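Local coordinates for protein dihydropyrimidinase (PDB 2FTW) that catalyses the reversible, zinc-dependent hydrolytic ring opening of dihydropyrimidines, the second step of reductive pyrimidine degradation, working as a homotetramer, at residues Ala88-Gly93 and Thr439-Asn444; Thr94-Asp99 and Arg460-Pro465; Leu224-Thr229 and Ala254-Lys259; Asp318-Gly323 and Ala382-Ile387. All coordinates share one frame; numbering follows the deposited sequence.

How the contacts relate
The four contacts form a chain of touching neighbours, 1-2-4-3. The centres of 1 and 2 lie about 14 Å apart and those of 2 and 4 about 13 Å. Contacts 1 and 2 share the run from helix 82-91 into strand 94-101, where the CG2 methyl of T439 packs against that of T95. Contacts 2 and 4 meet where N386 ND2 probably hydrogen-bonds P465 O. Contact 3 adjoins contact 4, I257 packing on D318 and L319, and lies about 35 Å from contact 1, centre to centre. Along the chain contacts 3 and 4 follow one another, between the halves of both 1 and 2, whose segments alternate. The set thus runs from the probable β-sandwich across the barrel to its outer helices.

Contact 1. Residues Ala88-Gly93 and Thr439-Asn444; sequences AAVAGG and TIVAGN
The polar part of this contact is a single bond: the hydroxyl of T439 donates to the carbonyl oxygen of V90, with OG1 and V90 O a very short 2.5 Å apart. OG1 stands beside the threonine's own nitrogen and opposite its carbonyl carbon (chi1 -49°), which aims it at the last turn of helix 82-91. V90 O also receives the amide of G93, with G93 N at 3.2 Å, so two donors grip one oxygen at the helix end. That second bond belongs to a Schellman motif, completed by T94 N hydrogen-bonding A89 O. G93 is its C-prime residue, marked by a positive phi of 95°.

The apolar part lies alongside. T439 CG2 rests 3.9 Å from V90 CB, and two residues further along the strand V441 CG2 comes within 4.0 Å of V90 CG1, the two valines crossing at about a right angle. T439 and V441 present the same side of strand 431-441 to the helix, and V446 of the adjoining strand 444-448 touches both valines. A type I' turn from V441 to N444 joins these two strands as a hairpin, with V441 N and N444 O 2.9 Å apart.

Helix 82-91 links the parallel, paired strands 57-64 and 94-101 as a β-α-β crossover of the barrel. Strand 431-441 connects to 57-64 through strand 402-406 and probably belongs to the β-sandwich. The chemistry implies a buried junction in which a threonine hydroxyl from the strand adds a second donor to a helix-terminal carbonyl while methyl groups pack beside it.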
loop_
_atom_site.group_PDB
_atom_site.type_symbol
_atom_site.label_atom_id
_atom_site.label_comp_id
_atom_site.label_asym_id
_atom_site.label_seq_id
_atom_site.Cartn_x
_atom_site.Cartn_y
_atom_site.Cartn_z
ATOM N N ALA A 88 18.154 31.623 -21.079
ATOM C CA ALA A 88 17.412 31.436 -19.844
ATOM C C ALA A 88 17.879 30.177 -19.105
ATOM O O ALA A 88 18.021 30.182 -17.876
ATOM C CB ALA A 88 15.925 31.362 -20.130
ATOM N N ALA A 89 18.142 29.107 -19.850
ATOM C CA ALA A 89 18.619 27.873 -19.239
ATOM C C ALA A 89 19.875 28.121 -18.412
ATOM O O ALA A 89 19.889 27.797 -17.220
ATOM C CB ALA A 89 18.874 26.836 -20.286
ATOM N N VAL A 90 20.910 28.698 -19.032
ATOM C CA VAL A 90 22.204 28.888 -18.356
ATOM C C VAL A 90 22.175 29.917 -17.212
ATOM O O VAL A 90 22.921 29.797 -16.237
ATOM C CB VAL A 90 23.373 29.221 -19.330
ATOM C CG1 VAL A 90 23.612 28.073 -20.309
ATOM C CG2 VAL A 90 23.150 30.552 -20.063
ATOM N N ALA A 91 21.303 30.908 -17.321
ATOM C CA ALA A 91 21.052 31.839 -16.227
ATOM C C ALA A 91 20.497 31.134 -15.008
ATOM O O ALA A 91 20.565 31.672 -13.909
ATOM C CB ALA A 91 20.088 32.933 -16.674
ATOM N N GLY A 92 19.918 29.945 -15.209
ATOM C CA GLY A 92 19.406 29.105 -14.125
ATOM C C GLY A 92 20.217 27.861 -13.784
ATOM O O GLY A 92 19.776 27.051 -12.969
ATOM N N GLY A 93 21.387 27.695 -14.396
ATOM C CA GLY A 93 22.282 26.573 -14.077
ATOM C C GLY A 93 22.155 25.336 -14.960
ATOM O O GLY A 93 22.794 24.303 -14.694
ATOM N N THR A 439 27.585 30.192 -14.467
ATOM C CA THR A 439 27.438 29.001 -15.293
ATOM C C THR A 439 28.593 28.986 -16.298
ATOM O O THR A 439 29.024 30.030 -16.796
ATOM C CB THR A 439 26.074 28.983 -16.014
ATOM O OG1 THR A 439 25.032 29.247 -15.065
ATOM C CG2 THR A 439 25.809 27.637 -16.700
ATOM N N ILE A 440 29.117 27.796 -16.546
ATOM C CA ILE A 440 30.246 27.589 -17.431
ATOM C C ILE A 440 29.888 26.471 -18.403
ATOM O O ILE A 440 29.538 25.367 -17.978
ATOM C CB ILE A 440 31.525 27.219 -16.625
ATOM C CG1 ILE A 440 31.938 28.386 -15.718
ATOM C CG2 ILE A 440 32.674 26.841 -17.554
ATOM C CD1 ILE A 440 32.866 28.005 -14.591
ATOM N N VAL A 441 29.944 26.774 -19.697
ATOM C CA VAL A 441 29.702 25.794 -20.755
ATOM C C VAL A 441 30.974 25.670 -21.588
ATOM O O VAL A 441 31.501 26.669 -22.070
ATOM C CB VAL A 441 28.513 26.230 -21.656
ATOM C CG1 VAL A 441 28.342 25.295 -22.865
ATOM C CG2 VAL A 441 27.227 26.329 -20.840
ATOM N N ALA A 442 31.462 24.438 -21.737
ATOM C CA ALA A 442 32.670 24.126 -22.502
ATOM C C ALA A 442 33.848 25.004 -22.103
ATOM O O ALA A 442 34.549 25.534 -22.958
ATOM C CB ALA A 442 32.410 24.222 -23.998
ATOM N N GLY A 443 34.045 25.142 -20.793
ATOM C CA GLY A 443 35.127 25.934 -20.230
ATOM C C GLY A 443 34.994 27.443 -20.356
ATOM O O GLY A 443 35.929 28.155 -20.033
ATOM N N ASN A 444 33.834 27.930 -20.803
ATOM C CA ASN A 444 33.608 29.359 -21.026
ATOM C C ASN A 444 32.492 29.871 -20.124
ATOM O O ASN A 444 31.453 29.204 -19.966
ATOM C CB ASN A 444 33.216 29.632 -22.487
ATOM C CG ASN A 444 34.344 29.353 -23.482
ATOM O OD1 ASN A 444 35.484 29.771 -23.291
ATOM N ND2 ASN A 444 34.012 28.671 -24.566
#

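Contact 2. Residues Thr94-Asp99 and Arg460-Pro465; sequences TTFIID and RFVPRP
F96 brings the edge of its ring against the isopropyl group of V462, with CE1 3.5 Å from V462 CG2. V462 CB lies in the plane of the ring, 3.9 Å from F96 CE1, which establishes an edge approach, and no methyl of V462 sits over a face. The phenylalanine reaches this place because CG is anti to the backbone nitrogen (chi1 -163°), carrying the ring toward the loop although its CB sets off across the contact. I98 CD1 meets the same ring, also in plane.

The second touch is looser. I98 CG2 is 4.4 Å from R464 NH1, obliquely placed against the guanidinium group. The polar end of R464 is engaged by the barrel: NH1 hydrogen-bonds S129 OG and L130 O, while NE hydrogen-bonds N155 OD1. S129 OG also hydrogen-bonds V462 O.

F96 and I98 share one side of strand 94-101, consistent with the inner side of the barrel, since I97 and D99 point the other way, onto F82 of helix 82-91. The loop 460-465 is held to the barrel by one hydrocarbon contact (F96-V462), a looser methyl-guanidinium touch, and hydrogen bonds to the neighbouring strand 127-132.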
loop_
_atom_site.group_PDB
_atom_site.type_symbol
_atom_site.label_atom_id
_atom_site.label_comp_id
_atom_site.label_asym_id
_atom_site.label_seq_id
_atom_site.Cartn_x
_atom_site.Cartn_y
_atom_site.Cartn_z
ATOM N N THR A 94 21.360 25.442 -16.023
ATOM C CA THR A 94 21.084 24.328 -16.918
ATOM C C THR A 94 21.916 24.534 -18.179
ATOM O O THR A 94 21.822 25.571 -18.820
ATOM C CB THR A 94 19.545 24.245 -17.198
ATOM O OG1 THR A 94 18.866 23.902 -15.987
ATOM C CG2 THR A 94 19.181 23.210 -18.263
ATOM N N THR A 95 22.753 23.547 -18.498
ATOM C CA THR A 95 23.681 23.636 -19.616
ATOM C C THR A 95 23.437 22.597 -20.724
ATOM O O THR A 95 24.248 22.474 -21.634
ATOM C CB THR A 95 25.146 23.528 -19.134
ATOM O OG1 THR A 95 25.366 22.266 -18.486
ATOM C CG2 THR A 95 25.486 24.681 -18.173
ATOM N N PHE A 96 22.317 21.887 -20.655
ATOM C CA PHE A 96 21.974 20.866 -21.636
ATOM C C PHE A 96 20.469 20.707 -21.670
ATOM O O PHE A 96 19.842 20.525 -20.634
ATOM C CB PHE A 96 22.620 19.520 -21.288
ATOM C CG PHE A 96 22.650 18.549 -22.430
ATOM C CD1 PHE A 96 23.618 18.649 -23.404
ATOM C CD2 PHE A 96 21.703 17.543 -22.536
ATOM C CE1 PHE A 96 23.652 17.759 -24.460
ATOM C CE2 PHE A 96 21.723 16.642 -23.598
ATOM C CZ PHE A 96 22.703 16.752 -24.561
ATOM N N ILE A 97 19.890 20.825 -22.857
ATOM C CA ILE A 97 18.462 20.657 -23.036
ATOM C C ILE A 97 18.237 19.534 -24.018
ATOM O O ILE A 97 19.028 19.348 -24.948
ATOM C CB ILE A 97 17.744 21.966 -23.513
ATOM C CG1 ILE A 97 18.322 22.501 -24.825
ATOM C CG2 ILE A 97 17.804 23.046 -22.429
ATOM C CD1 ILE A 97 17.462 22.234 -26.040
ATOM N N ILE A 98 17.180 18.758 -23.791
ATOM C CA ILE A 98 16.717 17.814 -24.797
ATOM C C ILE A 98 15.316 18.228 -25.209
ATOM O O ILE A 98 14.421 18.328 -24.384
ATOM C CB ILE A 98 16.788 16.355 -24.337
ATOM C CG1 ILE A 98 18.126 16.086 -23.630
ATOM C CG2 ILE A 98 16.641 15.421 -25.545
ATOM C CD1 ILE A 98 18.302 14.665 -23.106
ATOM N N ASP A 99 15.175 18.528 -26.499
ATOM C CA ASP A 99 13.955 19.054 -27.085
ATOM C C ASP A 99 13.301 17.948 -27.896
ATOM O O ASP A 99 13.958 16.956 -28.244
ATOM C CB ASP A 99 14.291 20.236 -27.994
ATOM C CG ASP A 99 13.146 21.223 -28.130
ATOM O OD1 ASP A 99 12.993 22.125 -27.260
ATOM O OD2 ASP A 99 12.417 21.114 -29.139
ATOM N N ARG A 460 26.540 22.613 -29.323
ATOM C CA ARG A 460 26.621 21.530 -30.283
ATOM C C ARG A 460 25.525 20.496 -30.024
ATOM O O ARG A 460 25.042 20.333 -28.895
ATOM C CB ARG A 460 27.988 20.851 -30.196
ATOM C CG ARG A 460 29.194 21.806 -30.160
ATOM C CD ARG A 460 30.438 21.081 -29.639
ATOM N NE ARG A 460 30.347 20.767 -28.209
ATOM C CZ ARG A 460 31.242 20.052 -27.526
ATOM N NH1 ARG A 460 32.320 19.560 -28.129
ATOM N NH2 ARG A 460 31.062 19.826 -26.229
ATOM N N PHE A 461 25.130 19.805 -31.088
ATOM C CA PHE A 461 24.261 18.644 -30.973
ATOM C C PHE A 461 25.117 17.504 -30.424
ATOM O O PHE A 461 26.248 17.304 -30.874
ATOM C CB PHE A 461 23.668 18.271 -32.336
ATOM C CG PHE A 461 22.891 16.985 -32.338
ATOM C CD1 PHE A 461 21.553 16.968 -31.979
ATOM C CD2 PHE A 461 23.499 15.791 -32.721
ATOM C CE1 PHE A 461 20.825 15.783 -31.991
ATOM C CE2 PHE A 461 22.785 14.601 -32.731
ATOM C CZ PHE A 461 21.452 14.594 -32.374
ATOM N N VAL A 462 24.568 16.779 -29.453
ATOM C CA VAL A 462 25.234 15.638 -28.851
ATOM C C VAL A 462 24.440 14.350 -29.171
ATOM O O VAL A 462 23.291 14.201 -28.756
ATOM C CB VAL A 462 25.388 15.828 -27.327
ATOM C CG1 VAL A 462 26.244 14.743 -26.737
ATOM C CG2 VAL A 462 26.015 17.174 -27.025
ATOM N N PRO A 463 25.046 13.432 -29.947
ATOM C CA PRO A 463 24.382 12.171 -30.268
ATOM C C PRO A 463 24.279 11.249 -29.058
ATOM O O PRO A 463 25.091 11.338 -28.137
ATOM C CB PRO A 463 25.287 11.559 -31.345
ATOM C CG PRO A 463 26.612 12.178 -31.124
ATOM C CD PRO A 463 26.367 13.539 -30.587
ATOM N N ARG A 464 23.280 10.377 -29.068
ATOM C CA ARG A 464 22.986 9.502 -27.939
ATOM C C ARG A 464 22.896 8.065 -28.447
ATOM O O ARG A 464 21.909 7.689 -29.096
ATOM C CB ARG A 464 21.685 9.925 -27.265
ATOM C CG ARG A 464 21.615 11.419 -26.977
ATOM C CD ARG A 464 20.477 11.786 -26.055
ATOM N NE ARG A 464 19.202 11.156 -26.419
ATOM C CZ ARG A 464 18.402 11.568 -27.399
ATOM N NH1 ARG A 464 18.737 12.606 -28.156
ATOM N NH2 ARG A 464 17.260 10.930 -27.630
ATOM N N PRO A 465 23.955 7.265 -28.211
ATOM C CA PRO A 465 23.932 5.875 -28.671
ATOM C C PRO A 465 22.783 5.027 -28.112
ATOM O O PRO A 465 22.325 5.239 -26.957
ATOM C CB PRO A 465 25.279 5.322 -28.188
ATOM C CG PRO A 465 26.159 6.511 -28.049
ATOM C CD PRO A 465 25.243 7.616 -27.584
#

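Contact 3. Residues Leu224-Thr229 and Ala254-Lys259; sequences LEAEAT and ADVICK
Helices 223-239 and 251-262 run side by side, and A226 and V256 approach to 6.6 Å between CA atoms where the segment axes come within 9.1 Å at a crossing angle of -24°. The small A226 allows V256 CG2 to lie 3.7 Å from A226 O, so a methyl rests against helix backbone. One turn later T229 presents CG2 to two partners, V256 CG1 at 4.0 Å and I257 CG1 at 3.9 Å. T229 and V256 lie alongside, running opposite ways, while I257 crosses T229 at about a right angle.

The threonine's rotation is fixed within its own helix. Its OG1 donates to E225 O at 2.6 Å, with an angle of 144° at the carbonyl oxygen and the donor 35° from the carbonyl plane. T229 N reaches the same oxygen from the opposite face. The hydroxyl turns back along the helix and CG2 is anti to the nitrogen, toward the neighbouring helix.

Strand 243-245 lies between these helices in sequence, making them successive helices of the (β/α)8 barrel. No hydrogen bond joins the two segments: the threonine's polarity is spent internally, leaving an interface of aliphatic carbons and helix backbone whose T229 side chain is about 8 Å from those of the zinc ligands H191 and H247.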
loop_
_atom_site.group_PDB
_atom_site.type_symbol
_atom_site.label_atom_id
_atom_site.label_comp_id
_atom_site.label_asym_id
_atom_site.label_seq_id
_atom_site.Cartn_x
_atom_site.Cartn_y
_atom_site.Cartn_z
ATOM N N LEU A 224 -7.294 10.016 -14.768
ATOM C CA LEU A 224 -7.114 9.707 -16.188
ATOM C C LEU A 224 -5.622 9.624 -16.548
ATOM O O LEU A 224 -5.231 8.942 -17.506
ATOM C CB LEU A 224 -7.805 10.756 -17.056
ATOM C CG LEU A 224 -9.292 11.066 -16.847
ATOM C CD1 LEU A 224 -9.740 11.922 -18.023
ATOM C CD2 LEU A 224 -10.168 9.783 -16.721
ATOM N N GLU A 225 -4.797 10.322 -15.767
ATOM C CA GLU A 225 -3.348 10.294 -15.947
ATOM C C GLU A 225 -2.806 9.011 -15.338
ATOM O O GLU A 225 -1.925 8.387 -15.911
ATOM C CB GLU A 225 -2.700 11.532 -15.314
ATOM C CG GLU A 225 -1.178 11.508 -15.255
ATOM C CD GLU A 225 -0.560 12.739 -14.534
ATOM O OE1 GLU A 225 -1.307 13.596 -13.986
ATOM O OE2 GLU A 225 0.688 12.850 -14.539
ATOM N N ALA A 226 -3.347 8.636 -14.176
ATOM C CA ALA A 226 -2.924 7.435 -13.445
ATOM C C ALA A 226 -3.321 6.162 -14.156
ATOM O O ALA A 226 -2.590 5.175 -14.150
ATOM C CB ALA A 226 -3.498 7.444 -12.043
ATOM N N GLU A 227 -4.494 6.171 -14.761
ATOM C CA GLU A 227 -4.957 5.016 -15.527
ATOM C C GLU A 227 -4.060 4.774 -16.752
ATOM O O GLU A 227 -3.583 3.644 -16.977
ATOM C CB GLU A 227 -6.412 5.203 -15.948
ATOM C CG GLU A 227 -7.009 3.980 -16.616
ATOM C CD GLU A 227 -6.542 3.807 -18.061
ATOM O OE1 GLU A 227 -6.747 4.747 -18.860
ATOM O OE2 GLU A 227 -5.986 2.729 -18.391
ATOM N N ALA A 228 -3.841 5.833 -17.532
ATOM C CA ALA A 228 -3.003 5.760 -18.733
ATOM C C ALA A 228 -1.536 5.430 -18.411
ATOM O O ALA A 228 -0.853 4.739 -19.166
ATOM C CB ALA A 228 -3.101 7.079 -19.513
ATOM N N THR A 229 -1.056 5.922 -17.285
ATOM C CA THR A 229 0.292 5.605 -16.835
ATOM C C THR A 229 0.330 4.092 -16.573
ATOM O O THR A 229 1.197 3.383 -17.041
ATOM C CB THR A 229 0.668 6.421 -15.568
ATOM O OG1 THR A 229 0.654 7.820 -15.882
ATOM C CG2 THR A 229 2.042 6.051 -15.052
ATOM N N ALA A 254 2.187 9.011 -9.838
ATOM C CA ALA A 254 3.434 8.712 -9.112
ATOM C C ALA A 254 3.352 7.400 -8.325
ATOM O O ALA A 254 4.306 6.591 -8.338
ATOM C CB ALA A 254 3.790 9.839 -8.205
ATOM N N ASP A 255 2.215 7.194 -7.664
ATOM C CA ASP A 255 1.929 5.956 -6.929
ATOM C C ASP A 255 1.938 4.738 -7.828
ATOM O O ASP A 255 2.449 3.692 -7.437
ATOM C CB ASP A 255 0.540 6.002 -6.260
ATOM C CG ASP A 255 0.445 7.003 -5.092
ATOM O OD1 ASP A 255 1.494 7.486 -4.583
ATOM O OD2 ASP A 255 -0.716 7.302 -4.696
ATOM N N VAL A 256 1.314 4.842 -8.997
ATOM C CA VAL A 256 1.336 3.744 -9.980
ATOM C C VAL A 256 2.764 3.346 -10.360
ATOM O O VAL A 256 3.092 2.163 -10.408
ATOM C CB VAL A 256 0.520 4.094 -11.261
ATOM C CG1 VAL A 256 0.920 3.220 -12.416
ATOM C CG2 VAL A 256 -0.973 3.972 -10.998
ATOM N N ILE A 257 3.598 4.339 -10.653
ATOM C CA ILE A 257 5.002 4.112 -11.008
ATOM C C ILE A 257 5.748 3.420 -9.857
ATOM O O ILE A 257 6.524 2.488 -10.070
ATOM C CB ILE A 257 5.711 5.454 -11.386
ATOM C CG1 ILE A 257 5.126 6.017 -12.681
ATOM C CG2 ILE A 257 7.225 5.259 -11.554
ATOM C CD1 ILE A 257 5.666 7.402 -13.105
ATOM N N CYS A 258 5.503 3.873 -8.631
ATOM C CA CYS A 258 6.148 3.280 -7.461
ATOM C C CYS A 258 5.725 1.818 -7.327
ATOM O O CYS A 258 6.563 0.939 -7.132
ATOM C CB CYS A 258 5.763 4.066 -6.217
ATOM S SG CYS A 258 6.259 3.352 -4.658
ATOM N N LYS A 259 4.418 1.578 -7.445
ATOM C CA LYS A 259 3.853 0.243 -7.372
ATOM C C LYS A 259 4.554 -0.741 -8.312
ATOM O O LYS A 259 5.073 -1.762 -7.867
ATOM C CB LYS A 259 2.357 0.300 -7.679
ATOM C CG LYS A 259 1.668 -1.067 -7.837
ATOM C CD LYS A 259 0.275 -0.916 -8.433
ATOM C CE LYS A 259 0.306 -0.549 -9.924
ATOM N NZ LYS A 259 -1.073 -0.457 -10.528
#

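Contact 4. Residues Asp318-Gly323 and Ala382-Ile387; sequences DLDCVG and ARIFNI
I384 sets its CD1 methyl against D320 and C321 together, and this one atom makes every close touch across the contact. It meets D320 at about a right angle, CD1 being 3.7 Å from D320 CB and 4.0 Å from D320 CG. The methyl thus lies against the aliphatic root of the aspartate; D320 OD2 is slightly farther, at 4.1 Å. The isoleucine is extended (chi2 166°), which carries CD1 well clear of its own helix.

The carboxylate has polar partners of its own. D320 OD1 forms a salt bridge with R261 and accepts a hydrogen bond from the amide of G269, so the oxygen is held while the CB side is left to hydrocarbon. This pairing would probably stabilise the charged form of the buried acid.

C321 approaches the same methyl from the next position, with SG 4.2 Å from I384 CD1. Both residues precede the zinc ligand D325, on a segment beside strand 267-269 of the (β/α)8 barrel, and the side chain of C321 is about 9 Å from that of H66.

Helix 370-384 ends here in a Schellman motif. N386, with positive phi, is the C-prime residue: I387 N hydrogen-bonds A382 O at 2.7 Å, while the hydrogen bond from N386 N to R383 O is weak. F385 follows the helix, and I384 CG2 lies 4.0 Å above one face of its ring, offset toward the rim. That ring also meets Y244 edge-to-face, and Y244 and Y268 both touch I384.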
loop_
_atom_site.group_PDB
_atom_site.type_symbol
_atom_site.label_atom_id
_atom_site.label_comp_id
_atom_site.label_asym_id
_atom_site.label_seq_id
_atom_site.Cartn_x
_atom_site.Cartn_y
_atom_site.Cartn_z
ATOM N N ASP A 318 12.027 6.940 -7.023
ATOM C CA ASP A 318 10.854 6.382 -7.692
ATOM C C ASP A 318 10.438 7.295 -8.821
ATOM O O ASP A 318 9.712 6.876 -9.725
ATOM C CB ASP A 318 9.698 6.168 -6.709
ATOM C CG ASP A 318 9.866 4.902 -5.890
ATOM O OD1 ASP A 318 9.979 3.823 -6.520
ATOM O OD2 ASP A 318 9.909 4.977 -4.625
ATOM N N LEU A 319 10.849 8.557 -8.726
ATOM C CA LEU A 319 10.898 9.475 -9.864
ATOM C C LEU A 319 12.364 9.810 -10.062
ATOM O O LEU A 319 13.123 9.845 -9.110
ATOM C CB LEU A 319 10.071 10.739 -9.614
ATOM C CG LEU A 319 8.550 10.532 -9.570
ATOM C CD1 LEU A 319 7.836 11.844 -9.302
ATOM C CD2 LEU A 319 7.997 9.900 -10.845
ATOM N N ASP A 320 12.775 10.010 -11.304
ATOM C CA ASP A 320 14.204 9.973 -11.608
ATOM C C ASP A 320 14.818 11.343 -11.758
ATOM O O ASP A 320 15.795 11.649 -11.087
ATOM C CB ASP A 320 14.471 9.135 -12.853
ATOM C CG ASP A 320 14.013 7.714 -12.685
ATOM O OD1 ASP A 320 12.790 7.462 -12.844
ATOM O OD2 ASP A 320 14.870 6.858 -12.374
ATOM N N CYS A 321 14.238 12.159 -12.628
ATOM C CA CYS A 321 14.849 13.430 -13.017
ATOM C C CYS A 321 13.798 14.486 -13.370
ATOM O O CYS A 321 12.677 14.153 -13.734
ATOM C CB CYS A 321 15.774 13.185 -14.206
ATOM S SG CYS A 321 14.999 12.177 -15.510
ATOM N N VAL A 322 14.180 15.756 -13.286
ATOM C CA VAL A 322 13.251 16.873 -13.478
ATOM C C VAL A 322 13.427 17.528 -14.848
ATOM O O VAL A 322 14.533 17.920 -15.208
ATOM C CB VAL A 322 13.458 17.963 -12.413
ATOM C CG1 VAL A 322 12.285 18.942 -12.407
ATOM C CG2 VAL A 322 13.635 17.347 -11.035
ATOM N N GLY A 323 12.332 17.621 -15.607
ATOM C CA GLY A 323 12.283 18.428 -16.829
ATOM C C GLY A 323 11.489 19.699 -16.555
ATOM O O GLY A 323 11.172 19.994 -15.406
ATOM N N ALA A 382 21.355 11.999 -17.545
ATOM C CA ALA A 382 22.487 11.681 -18.415
ATOM C C ALA A 382 22.623 10.180 -18.632
ATOM O O ALA A 382 22.818 9.732 -19.745
ATOM C CB ALA A 382 23.789 12.238 -17.832
ATOM N N ARG A 383 22.512 9.420 -17.555
ATOM C CA ARG A 383 22.563 7.965 -17.622
ATOM C C ARG A 383 21.356 7.400 -18.381
ATOM O O ARG A 383 21.505 6.504 -19.193
ATOM C CB ARG A 383 22.645 7.371 -16.219
ATOM C CG ARG A 383 23.996 7.566 -15.588
ATOM C CD ARG A 383 24.111 6.859 -14.260
ATOM N NE ARG A 383 23.383 7.569 -13.221
ATOM C CZ ARG A 383 23.929 8.238 -12.205
ATOM N NH1 ARG A 383 25.239 8.311 -12.040
ATOM N NH2 ARG A 383 23.131 8.843 -11.333
ATOM N N ILE A 384 20.173 7.951 -18.129
ATOM C CA ILE A 384 18.963 7.466 -18.779
ATOM C C ILE A 384 18.994 7.684 -20.286
ATOM O O ILE A 384 18.582 6.808 -21.041
ATOM C CB ILE A 384 17.676 8.073 -18.150
ATOM C CG1 ILE A 384 17.433 7.481 -16.757
ATOM C CG2 ILE A 384 16.433 7.799 -19.047
ATOM C CD1 ILE A 384 16.374 8.263 -15.924
ATOM N N PHE A 385 19.478 8.846 -20.724
ATOM C CA PHE A 385 19.553 9.165 -22.151
ATOM C C PHE A 385 20.952 8.927 -22.730
ATOM O O PHE A 385 21.255 9.362 -23.832
ATOM C CB PHE A 385 19.036 10.590 -22.404
ATOM C CG PHE A 385 17.577 10.747 -22.069
ATOM C CD1 PHE A 385 16.607 10.210 -22.908
ATOM C CD2 PHE A 385 17.175 11.337 -20.878
ATOM C CE1 PHE A 385 15.235 10.307 -22.589
ATOM C CE2 PHE A 385 15.812 11.451 -20.543
ATOM C CZ PHE A 385 14.840 10.934 -21.401
ATOM N N ASN A 386 21.791 8.241 -21.963
ATOM C CA ASN A 386 23.074 7.697 -22.437
ATOM C C ASN A 386 24.091 8.732 -22.897
ATOM O O ASN A 386 24.640 8.639 -23.978
ATOM C CB ASN A 386 22.869 6.640 -23.527
ATOM C CG ASN A 386 24.041 5.674 -23.612
ATOM O OD1 ASN A 386 24.849 5.597 -22.683
ATOM N ND2 ASN A 386 24.144 4.943 -24.718
ATOM N N ILE A 387 24.313 9.731 -22.051
ATOM C CA ILE A 387 25.311 10.775 -22.303
ATOM C C ILE A 387 26.152 11.007 -21.034
ATOM O O ILE A 387 26.780 12.042 -20.873
ATOM C CB ILE A 387 24.624 12.074 -22.797
ATOM C CG1 ILE A 387 23.629 12.596 -21.745
ATOM C CG2 ILE A 387 23.951 11.813 -24.149
ATOM C CD1 ILE A 387 22.650 13.612 -22.228
#